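Side-chain contacts in putative sortase (Streptococcus pneumoniae, PDB 2W1K), which probably catalyses the transpeptidation that covalently links pilin subunits into the pilus fibre of Streptococcus pneumoniae, as a class C sortase: residues I41-P44 with F45-E48; L91-V94 with D95-L99; Y136-G139 with Q140-V143; P155-W158 with E159-E162. All coordinates share one frame; numbering follows the deposited sequence.

Contact 1: residues I41-P44 with F45-E48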
loop_
_atom_site.group_PDB
_atom_site.type_symbol
_atom_site.label_atom_id
_atom_site.label_comp_id
_atom_site.label_asym_id
_atom_site.label_seq_id
_atom_site.Cartn_x
_atom_site.Cartn_y
_atom_site.Cartn_z
ATOM N N ILE A 41 -6.252 -14.291 5.320
ATOM C CA ILE A 41 -5.584 -13.424 4.407
ATOM C C ILE A 41 -4.960 -14.410 3.406
ATOM O O ILE A 41 -4.519 -15.414 3.823
ATOM C CB ILE A 41 -4.547 -12.621 5.200
ATOM C CG1 ILE A 41 -5.310 -11.589 6.029
ATOM C CG2 ILE A 41 -3.474 -12.063 4.255
ATOM C CD1 ILE A 41 -4.662 -11.161 7.247
ATOM N N VAL A 42 -4.940 -14.155 2.113
ATOM C CA VAL A 42 -4.326 -15.123 1.183
ATOM C C VAL A 42 -2.896 -14.654 0.898
ATOM O O VAL A 42 -2.653 -13.444 0.843
ATOM C CB VAL A 42 -5.199 -15.274 -0.116
ATOM C CG1 VAL A 42 -4.451 -15.848 -1.257
ATOM C CG2 VAL A 42 -6.450 -16.095 0.200
ATOM N N ASP A 43 -1.941 -15.581 0.721
ATOM C CA ASP A 43 -0.648 -15.156 0.215
ATOM C C ASP A 43 -0.730 -14.469 -1.131
ATOM O O ASP A 43 -1.229 -15.048 -2.058
ATOM C CB ASP A 43 0.362 -16.274 0.087
ATOM C CG ASP A 43 1.752 -15.719 -0.242
ATOM O OD1 ASP A 43 2.251 -14.905 0.577
ATOM O OD2 ASP A 43 2.329 -16.064 -1.278
ATOM N N PRO A 44 -0.240 -13.213 -1.225
ATOM C CA PRO A 44 -0.272 -12.427 -2.462
ATOM C C PRO A 44 0.623 -12.974 -3.579
ATOM O O PRO A 44 0.420 -12.657 -4.732
ATOM C CB PRO A 44 0.213 -11.054 -2.018
ATOM C CG PRO A 44 1.011 -11.337 -0.807
ATOM C CD PRO A 44 0.328 -12.433 -0.103
ATOM N N PHE A 45 1.553 -13.839 -3.262
ATOM C CA PHE A 45 2.484 -14.344 -4.269
ATOM C C PHE A 45 2.203 -15.807 -4.488
ATOM O O PHE A 45 3.062 -16.557 -4.988
ATOM C CB PHE A 45 3.974 -14.053 -3.895
ATOM C CG PHE A 45 4.226 -12.587 -3.662
ATOM C CD1 PHE A 45 4.303 -11.727 -4.750
ATOM C CD2 PHE A 45 4.221 -12.037 -2.382
ATOM C CE1 PHE A 45 4.490 -10.325 -4.564
ATOM C CE2 PHE A 45 4.396 -10.636 -2.170
ATOM C CZ PHE A 45 4.516 -9.797 -3.272
ATOM N N LEU A 46 1.007 -16.237 -4.105
ATOM C CA LEU A 46 0.556 -17.343 -4.843
ATOM C C LEU A 46 0.756 -17.356 -6.311
ATOM O O LEU A 46 1.531 -18.226 -6.791
ATOM C CB LEU A 46 0.022 -18.555 -4.140
ATOM C CG LEU A 46 1.373 -19.384 -4.266
ATOM C CD1 LEU A 46 2.612 -18.691 -3.654
ATOM C CD2 LEU A 46 1.342 -20.905 -3.881
ATOM N N ALA A 47 0.282 -16.274 -6.944
ATOM C CA ALA A 47 -0.710 -16.416 -7.956
ATOM C C ALA A 47 -1.482 -15.101 -8.217
ATOM O O ALA A 47 -1.105 -13.996 -7.747
ATOM C CB ALA A 47 -1.704 -17.483 -7.418
ATOM N N GLU A 48 -2.585 -15.270 -8.958
ATOM C CA GLU A 48 -3.749 -14.416 -8.833
ATOM C C GLU A 48 -4.421 -14.581 -7.437
ATOM O O GLU A 48 -3.766 -14.920 -6.429
ATOM C CB GLU A 48 -4.757 -14.755 -9.931
ATOM C CG GLU A 48 -4.233 -14.587 -11.349
ATOM C CD GLU A 48 -4.698 -13.254 -11.996
ATOM O OE1 GLU A 48 -5.909 -12.971 -11.941
ATOM O OE2 GLU A 48 -3.885 -12.485 -12.553
HETATM O O HOH W 1 -3.600 -13.541 -3.587
#
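Asp43 OD2 is gripped from two directions: the backbone N of Phe45 gives it a weak hydrogen bond of 3.1 Å, and its stronger partner is the guanidinium group of Arg184, with which it forms a salt bridge. The sequence Asp43-Pro44-Phe45 matches the Asp-Pro-aromatic motif of the lid in class C sortases, here folded as a type I beta turn from Asp43 to Leu46. The turn closes with a bond from Leu46 N to Asp43 O of 3.3 Å, the donor standing well above the carbonyl plane. Proline suits the second position because its ring holds phi near the -60° that a type I turn needs. Asp43 suits the first: at chi1 -171° its CG stands beside the carbonyl carbon and the carboxylate reaches forward to Phe45 N. There Asp43 OD2 also lies 3.6 Å from Leu46 CD1. Phe45 turns its ring back on the proline, whose CB lies over one face, offset toward the rim, while Pro44 CG comes within 3.6 Å of Phe45 CD2. Beyond the turn this ring packs on Ala111, Leu87, Ile173 and Cys175. By analogy with other sortases, Cys175 and Arg184 are probably the catalytic cysteine and arginine, so the lid sets the Phe45 ring against Cys175 and the Asp43 carboxylate against Arg184, consistent with a plug over the active site. Glu48, exposed just past the turn, is tied to helix 84-89 through a hydrogen bond between its OE2 and the backbone N of His85.

Contact 2: residues L91-V94 with D95-L99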
loop_
_atom_site.group_PDB
_atom_site.type_symbol
_atom_site.label_atom_id
_atom_site.label_comp_id
_atom_site.label_asym_id
_atom_site.label_seq_id
_atom_site.Cartn_x
_atom_site.Cartn_y
_atom_site.Cartn_z
ATOM N N LEU A 91 1.687 -1.761 -7.422
ATOM C CA LEU A 91 1.682 -2.390 -6.075
ATOM C C LEU A 91 0.242 -2.747 -5.815
ATOM O O LEU A 91 -0.634 -2.230 -6.497
ATOM C CB LEU A 91 2.171 -1.400 -5.013
ATOM C CG LEU A 91 3.517 -0.793 -5.380
ATOM C CD1 LEU A 91 3.914 0.255 -4.374
ATOM C CD2 LEU A 91 4.641 -1.986 -5.538
ATOM N N ALA A 92 -0.037 -3.619 -4.859
ATOM C CA ALA A 92 -1.471 -4.068 -4.704
ATOM C C ALA A 92 -1.791 -4.268 -3.251
ATOM O O ALA A 92 -1.060 -4.988 -2.558
ATOM C CB ALA A 92 -1.748 -5.344 -5.443
ATOM N N HIS A 93 -2.899 -3.657 -2.779
ATOM C CA HIS A 93 -3.322 -3.871 -1.420
ATOM C C HIS A 93 -3.756 -5.334 -1.273
ATOM O O HIS A 93 -4.344 -5.921 -2.206
ATOM C CB HIS A 93 -4.464 -2.908 -1.082
ATOM C CG HIS A 93 -5.157 -3.257 0.182
ATOM N ND1 HIS A 93 -6.242 -4.116 0.211
ATOM C CD2 HIS A 93 -4.903 -2.906 1.481
ATOM C CE1 HIS A 93 -6.611 -4.294 1.462
ATOM N NE2 HIS A 93 -5.821 -3.585 2.252
ATOM N N VAL A 94 -3.405 -5.941 -0.135
ATOM C CA VAL A 94 -3.743 -7.348 0.219
ATOM C C VAL A 94 -5.122 -7.473 0.872
ATOM O O VAL A 94 -5.361 -7.019 1.987
ATOM C CB VAL A 94 -2.612 -7.953 1.085
ATOM C CG1 VAL A 94 -2.942 -9.429 1.516
ATOM C CG2 VAL A 94 -1.276 -7.975 0.164
ATOM N N ASP A 95 -6.060 -8.040 0.123
ATOM C CA ASP A 95 -7.406 -8.262 0.619
ATOM C C ASP A 95 -7.374 -8.986 1.963
ATOM O O ASP A 95 -6.639 -9.997 2.135
ATOM C CB ASP A 95 -8.185 -9.069 -0.395
ATOM C CG ASP A 95 -9.689 -9.252 0.014
ATOM O OD1 ASP A 95 -10.428 -8.271 0.228
ATOM O OD2 ASP A 95 -10.145 -10.394 0.172
ATOM N N GLY A 96 -8.199 -8.505 2.901
ATOM C CA GLY A 96 -8.405 -9.144 4.149
ATOM C C GLY A 96 -7.536 -8.343 5.161
ATOM O O GLY A 96 -7.522 -8.624 6.364
ATOM N N THR A 97 -6.766 -7.386 4.674
ATOM C CA THR A 97 -6.123 -6.384 5.602
ATOM C C THR A 97 -6.821 -5.025 5.358
ATOM O O THR A 97 -7.302 -4.738 4.247
ATOM C CB THR A 97 -4.609 -6.252 5.430
ATOM O OG1 THR A 97 -4.320 -5.579 4.187
ATOM C CG2 THR A 97 -3.976 -7.713 5.472
ATOM N N PRO A 98 -6.891 -4.195 6.409
ATOM C CA PRO A 98 -7.542 -2.920 6.235
ATOM C C PRO A 98 -6.906 -2.057 5.145
ATOM O O PRO A 98 -5.682 -2.091 4.867
ATOM C CB PRO A 98 -7.490 -2.289 7.668
ATOM C CG PRO A 98 -6.161 -2.925 8.277
ATOM C CD PRO A 98 -6.348 -4.399 7.778
ATOM N N LEU A 99 -7.727 -1.248 4.549
ATOM C CA LEU A 99 -7.198 -0.118 3.737
ATOM C C LEU A 99 -6.523 0.921 4.688
ATOM O O LEU A 99 -6.846 1.010 5.906
ATOM C CB LEU A 99 -8.355 0.542 2.922
ATOM C CG LEU A 99 -8.979 -0.519 1.980
ATOM C CD1 LEU A 99 -10.400 -0.029 1.422
ATOM C CD2 LEU A 99 -8.076 -0.771 0.707
#
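From Val94 to Thr97 the backbone makes a type II beta turn, closed by a 3.1 Å hydrogen bond from Thr97 N to Val94 O, just where strand 91-93 leaves the sheet of the sortase beta-barrel fold. Asp95 takes the extended second position, and Gly96 follows with phi 101°, where a side chain would press against the preceding carbonyl oxygen. Val94 O takes a second bond, from Thr97 OG1 at 2.8 Å, the hydroxyl lying in the carbonyl plane. Threonine suits this place because its chi1 of 72° sets OG1 between its own N and carbonyl carbon, bringing the hydroxyl back to the same oxygen that its backbone N reaches. OG1 is also hydrogen-bonded to Val109 N, which joins the turn to strand 106-111. His93 reaches across the mouth of the turn. His93 NE2 gives weak, bent bonds to two successive carbonyls, Thr97 O at 2.7 Å and Pro98 O at 3.0 Å; Thr97 O lies in the ring plane. At the other nitrogen, ND1 is hydrogen-bonded to Tyr54 OH, so both ring nitrogens have partners and the rotation of the imidazole is probably well fixed. A flat group with a nitrogen at each of two corners serves this bridging task well. Asp95 sets off away from residues 91-94, though its CB still touches Val94 C; its OD1 is hydrogen-bonded to Tyr31 OH of helix 18-34. Leu99 supplies an apolar cover: Leu99 CD2 makes a CH-pi contact with one face of His93, 3.7 Å from the centroid of the His93 ring and almost exactly on its normal.

Contact 3: residues Y136-G139 with Q140-V143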
loop_
_atom_site.group_PDB
_atom_site.type_symbol
_atom_site.label_atom_id
_atom_site.label_comp_id
_atom_site.label_asym_id
_atom_site.label_seq_id
_atom_site.Cartn_x
_atom_site.Cartn_y
_atom_site.Cartn_z
ATOM N N TYR A 136 2.065 8.429 1.234
ATOM C CA TYR A 136 0.992 7.747 0.613
ATOM C C TYR A 136 -0.027 8.804 0.185
ATOM O O TYR A 136 -0.541 9.535 1.006
ATOM C CB TYR A 136 0.362 6.683 1.618
ATOM C CG TYR A 136 -0.796 6.000 0.983
ATOM C CD1 TYR A 136 -0.605 4.915 0.129
ATOM C CD2 TYR A 136 -2.114 6.462 1.175
ATOM C CE1 TYR A 136 -1.677 4.288 -0.539
ATOM C CE2 TYR A 136 -3.197 5.878 0.481
ATOM C CZ TYR A 136 -2.971 4.780 -0.338
ATOM O OH TYR A 136 -3.991 4.246 -1.077
ATOM N N ASP A 137 -0.429 8.840 -1.070
ATOM C CA ASP A 137 -1.343 9.889 -1.491
ATOM C C ASP A 137 -2.742 9.339 -1.821
ATOM O O ASP A 137 -2.854 8.465 -2.721
ATOM C CB ASP A 137 -0.683 10.595 -2.677
ATOM C CG ASP A 137 -1.440 11.804 -3.139
ATOM O OD1 ASP A 137 -2.592 12.060 -2.684
ATOM O OD2 ASP A 137 -0.849 12.524 -4.009
ATOM N N ASN A 138 -3.789 9.774 -1.092
ATOM C CA ASN A 138 -5.151 9.225 -1.303
ATOM C C ASN A 138 -5.920 10.151 -2.188
ATOM O O ASN A 138 -7.156 10.011 -2.359
ATOM C CB ASN A 138 -5.972 9.014 -0.005
ATOM C CG ASN A 138 -6.132 10.278 0.868
ATOM O OD1 ASN A 138 -6.142 11.398 0.430
ATOM N ND2 ASN A 138 -6.260 10.050 2.116
ATOM N N GLY A 139 -5.210 11.123 -2.736
ATOM C CA GLY A 139 -5.884 12.119 -3.591
ATOM C C GLY A 139 -5.850 13.524 -3.087
ATOM O O GLY A 139 -5.319 14.425 -3.763
ATOM N N GLN A 140 -6.419 13.720 -1.902
ATOM C CA GLN A 140 -6.492 15.035 -1.198
ATOM C C GLN A 140 -5.580 15.200 -0.034
ATOM O O GLN A 140 -5.528 16.281 0.510
ATOM C CB GLN A 140 -7.904 15.236 -0.607
ATOM C CG GLN A 140 -8.975 14.912 -1.597
ATOM C CD GLN A 140 -9.387 16.061 -2.474
ATOM O OE1 GLN A 140 -9.620 15.914 -3.692
ATOM N NE2 GLN A 140 -9.561 17.197 -1.876
ATOM N N GLU A 141 -4.952 14.113 0.400
ATOM C CA GLU A 141 -4.054 14.110 1.541
ATOM C C GLU A 141 -2.799 13.242 1.226
ATOM O O GLU A 141 -2.889 12.203 0.533
ATOM C CB GLU A 141 -4.729 13.414 2.710
ATOM C CG GLU A 141 -6.082 14.030 3.026
ATOM C CD GLU A 141 -6.825 13.280 4.110
ATOM O OE1 GLU A 141 -7.173 12.102 3.816
ATOM O OE2 GLU A 141 -7.053 13.799 5.264
ATOM N N ILE A 142 -1.669 13.589 1.857
ATOM C CA ILE A 142 -0.522 12.760 1.794
ATOM C C ILE A 142 -0.295 12.253 3.177
ATOM O O ILE A 142 -0.219 13.049 4.147
ATOM C CB ILE A 142 0.725 13.502 1.247
ATOM C CG1 ILE A 142 0.640 13.744 -0.267
ATOM C CG2 ILE A 142 1.902 12.509 1.387
ATOM C CD1 ILE A 142 1.596 14.957 -0.859
ATOM N N VAL A 143 -0.189 10.940 3.351
ATOM C CA VAL A 143 -0.037 10.440 4.738
ATOM C C VAL A 143 1.433 10.107 4.783
ATOM O O VAL A 143 1.951 9.536 3.821
ATOM C CB VAL A 143 -0.849 9.167 4.961
ATOM C CG1 VAL A 143 -0.621 8.605 6.336
ATOM C CG2 VAL A 143 -2.358 9.471 4.654
#
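The amide of Asn138 and the carboxylate of Glu141 lie nearly coplanar, their planes 28° apart, and are joined by a hydrogen bond from Asn138 ND2 to Glu141 OE1 of 2.8 Å. OE1 sits close to the amide plane and is met on the anti side of the carboxylate; it also binds Tyr21 OH, its stronger partner, while OE2 is held by Gln196 and by a bound MES molecule, probably from the crystallisation liquor. The other end of the amide serves the backbone: Asn138 OD1 accepts from Glu141 N at 3.0 Å and, weakly, from Gln140 N. An asparagine fits because one small group both donates and accepts, and chi1 of 56° swings it over the bend. Here strand 133-137 turns into strand 141-153, a tight antiparallel beta hairpin. Tyr136 and Val143 form its hydrogen-bonded pair: Tyr136 N to Val143 O and Val143 N to Tyr136 O are both 2.8 Å. Nearer the bend, Asn138 N reaches Glu141 O at 3.1 Å. Asp137 and Ile142 make the next, non-hydrogen-bonded pair, Asp137 CG lying 4.0 Å from Ile142 CG1. The Asp137 carboxylate also forms an Asx turn, met at OD1 from above its plane by Gly139 N at 2.8 Å, while OD2 goes to His9 and Lys197. Gly139 has phi 117°, where a CB would be jammed against the carbonyl O of Asn138.

Contact 4: residues P155-W158 with E159-E162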
loop_
_atom_site.group_PDB
_atom_site.type_symbol
_atom_site.label_atom_id
_atom_site.label_comp_id
_atom_site.label_asym_id
_atom_site.label_seq_id
_atom_site.Cartn_x
_atom_site.Cartn_y
_atom_site.Cartn_z
ATOM N N PRO A 155 5.237 -18.080 3.699
ATOM C CA PRO A 155 3.989 -17.745 3.005
ATOM C C PRO A 155 2.704 -18.327 3.663
ATOM O O PRO A 155 1.627 -17.778 3.496
ATOM C CB PRO A 155 4.138 -18.439 1.679
ATOM C CG PRO A 155 5.547 -18.637 1.480
ATOM C CD PRO A 155 6.217 -18.707 2.792
ATOM N N SER A 156 2.801 -19.441 4.377
ATOM C CA SER A 156 1.621 -20.041 4.990
ATOM C C SER A 156 1.241 -19.344 6.287
ATOM O O SER A 156 0.166 -19.626 6.890
ATOM C CB SER A 156 1.977 -21.495 5.319
ATOM O OG SER A 156 3.162 -21.531 6.136
ATOM N N GLU A 157 2.143 -18.477 6.752
ATOM C CA GLU A 157 1.957 -17.798 8.023
ATOM C C GLU A 157 1.173 -16.497 7.946
ATOM O O GLU A 157 1.571 -15.492 8.546
ATOM C CB GLU A 157 3.298 -17.547 8.717
ATOM C CG GLU A 157 3.844 -18.785 9.291
ATOM C CD GLU A 157 5.254 -18.606 9.764
ATOM O OE1 GLU A 157 5.911 -17.639 9.332
ATOM O OE2 GLU A 157 5.729 -19.464 10.544
ATOM N N TRP A 158 0.007 -16.591 7.306
ATOM C CA TRP A 158 -0.909 -15.479 7.075
ATOM C C TRP A 158 -1.315 -14.729 8.352
ATOM O O TRP A 158 -1.504 -13.510 8.298
ATOM C CB TRP A 158 -2.112 -15.952 6.248
ATOM C CG TRP A 158 -3.045 -16.858 7.006
ATOM C CD1 TRP A 158 -3.120 -18.244 6.940
ATOM C CD2 TRP A 158 -4.066 -16.449 7.959
ATOM N NE1 TRP A 158 -4.121 -18.711 7.793
ATOM C CE2 TRP A 158 -4.709 -17.637 8.427
ATOM C CE3 TRP A 158 -4.480 -15.205 8.464
ATOM C CZ2 TRP A 158 -5.747 -17.602 9.367
ATOM C CZ3 TRP A 158 -5.457 -15.174 9.410
ATOM C CH2 TRP A 158 -6.112 -16.364 9.848
ATOM N N GLU A 159 -1.402 -15.416 9.494
ATOM C CA GLU A 159 -1.648 -14.739 10.737
ATOM C C GLU A 159 -0.609 -13.639 11.045
ATOM O O GLU A 159 -0.905 -12.669 11.723
ATOM C CB GLU A 159 -1.757 -15.716 11.905
ATOM C CG GLU A 159 -2.779 -16.848 11.710
ATOM C CD GLU A 159 -2.197 -18.159 11.080
ATOM O OE1 GLU A 159 -1.028 -18.174 10.540
ATOM O OE2 GLU A 159 -2.948 -19.206 11.162
ATOM N N LYS A 160 0.602 -13.798 10.564
ATOM C CA LYS A 160 1.610 -12.840 10.860
ATOM C C LYS A 160 1.467 -11.561 10.080
ATOM O O LYS A 160 2.320 -10.669 10.166
ATOM C CB LYS A 160 2.959 -13.389 10.503
ATOM C CG LYS A 160 3.286 -14.615 11.245
ATOM C CD LYS A 160 4.672 -14.596 11.815
ATOM C CE LYS A 160 5.041 -15.996 12.342
ATOM N NZ LYS A 160 6.515 -16.347 12.100
ATOM N N LEU A 161 0.412 -11.478 9.281
ATOM C CA LEU A 161 0.044 -10.237 8.540
ATOM C C LEU A 161 -0.961 -9.395 9.325
ATOM O O LEU A 161 -1.212 -8.257 8.952
ATOM C CB LEU A 161 -0.534 -10.581 7.145
ATOM C CG LEU A 161 0.425 -11.269 6.110
ATOM C CD1 LEU A 161 -0.193 -11.472 4.733
ATOM C CD2 LEU A 161 1.731 -10.534 6.008
ATOM N N GLU A 162 -1.557 -9.950 10.381
ATOM C CA GLU A 162 -2.558 -9.215 11.092
ATOM C C GLU A 162 -1.952 -8.268 12.094
ATOM O O GLU A 162 -0.856 -8.431 12.465
ATOM C CB GLU A 162 -3.419 -10.171 11.897
ATOM C CG GLU A 162 -3.869 -11.231 11.060
ATOM C CD GLU A 162 -4.957 -12.007 11.701
ATOM O OE1 GLU A 162 -4.686 -12.787 12.653
ATOM O OE2 GLU A 162 -6.097 -11.804 11.213
HETATM O O HOH W 2 -1.190 -20.806 9.541
#
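The charged pair is Glu157 and Lys160, three residues apart and running alongside each other in one direction. Lys160 NZ forms a salt bridge with Glu157 OE1 at 3.1 Å, approaching from well above the carboxylate plane; OE1 also accepts a hydrogen bond from Leu154 N, so it is held at the start of the loop as well. A lysine's long chain suits this place, since its methylenes run alongside Glu157, Lys160 CG 3.9 Å from Glu157 CB, and carry the amine to the carboxylate. The stacked pair is Trp158 and Glu159. Glu159 bends at chi2 (92°) and folds its chain over one face of the indole, with CG in a CH-pi contact 3.7 Å from the centroid of the six-membered ring. Its carboxylate lies stacked over the indole, the planes 19° apart. Glu162 approaches from elsewhere: its OE2 lies at the edge of the same ring, in its plane, 3.9 Å from Trp158 CZ3, with its carboxylate turned steeply to the indole. Among the backbone bonds, Lys160 N binds Glu157 O at 2.8 Å and Leu161 N binds Trp158 O at 3.0 Å. Glu157 is itself the centre of an inverse gamma turn, closed by a weak bond from Trp158 N to Ser156 O. Leu161, buried, packs on Ile41, Ile153 and Leu186, as suits an apolar side chain. The bonds of Lys160 N and Leu161 N, each to the residue three back, mark a short 3-10 segment, here in the loop leading to strand 168-176, the strand that carries Cys175.

From the N terminus, contact 1 comes first, in the long loop between helix 18-34 and strand 65-69; contact 2 follows where strand 91-93 leaves the sheet, contact 3 closes the hairpin of strands 133-137 and 141-153, and contact 4 bends the loop from there to strand 168-176. All four are local and in series along the chain; none encloses or crosses another. In space, Ile41 joins three of them: its CG2 meets Leu161 CD1 of contact 4 at 3.4 Å, and the residue also packs on Val94, Gly96 and Thr97 of contact 2. Contact 3 stands apart on the opposite side of the chain's centre from contacts 1 and 4, yet shares a sheet with contact 2.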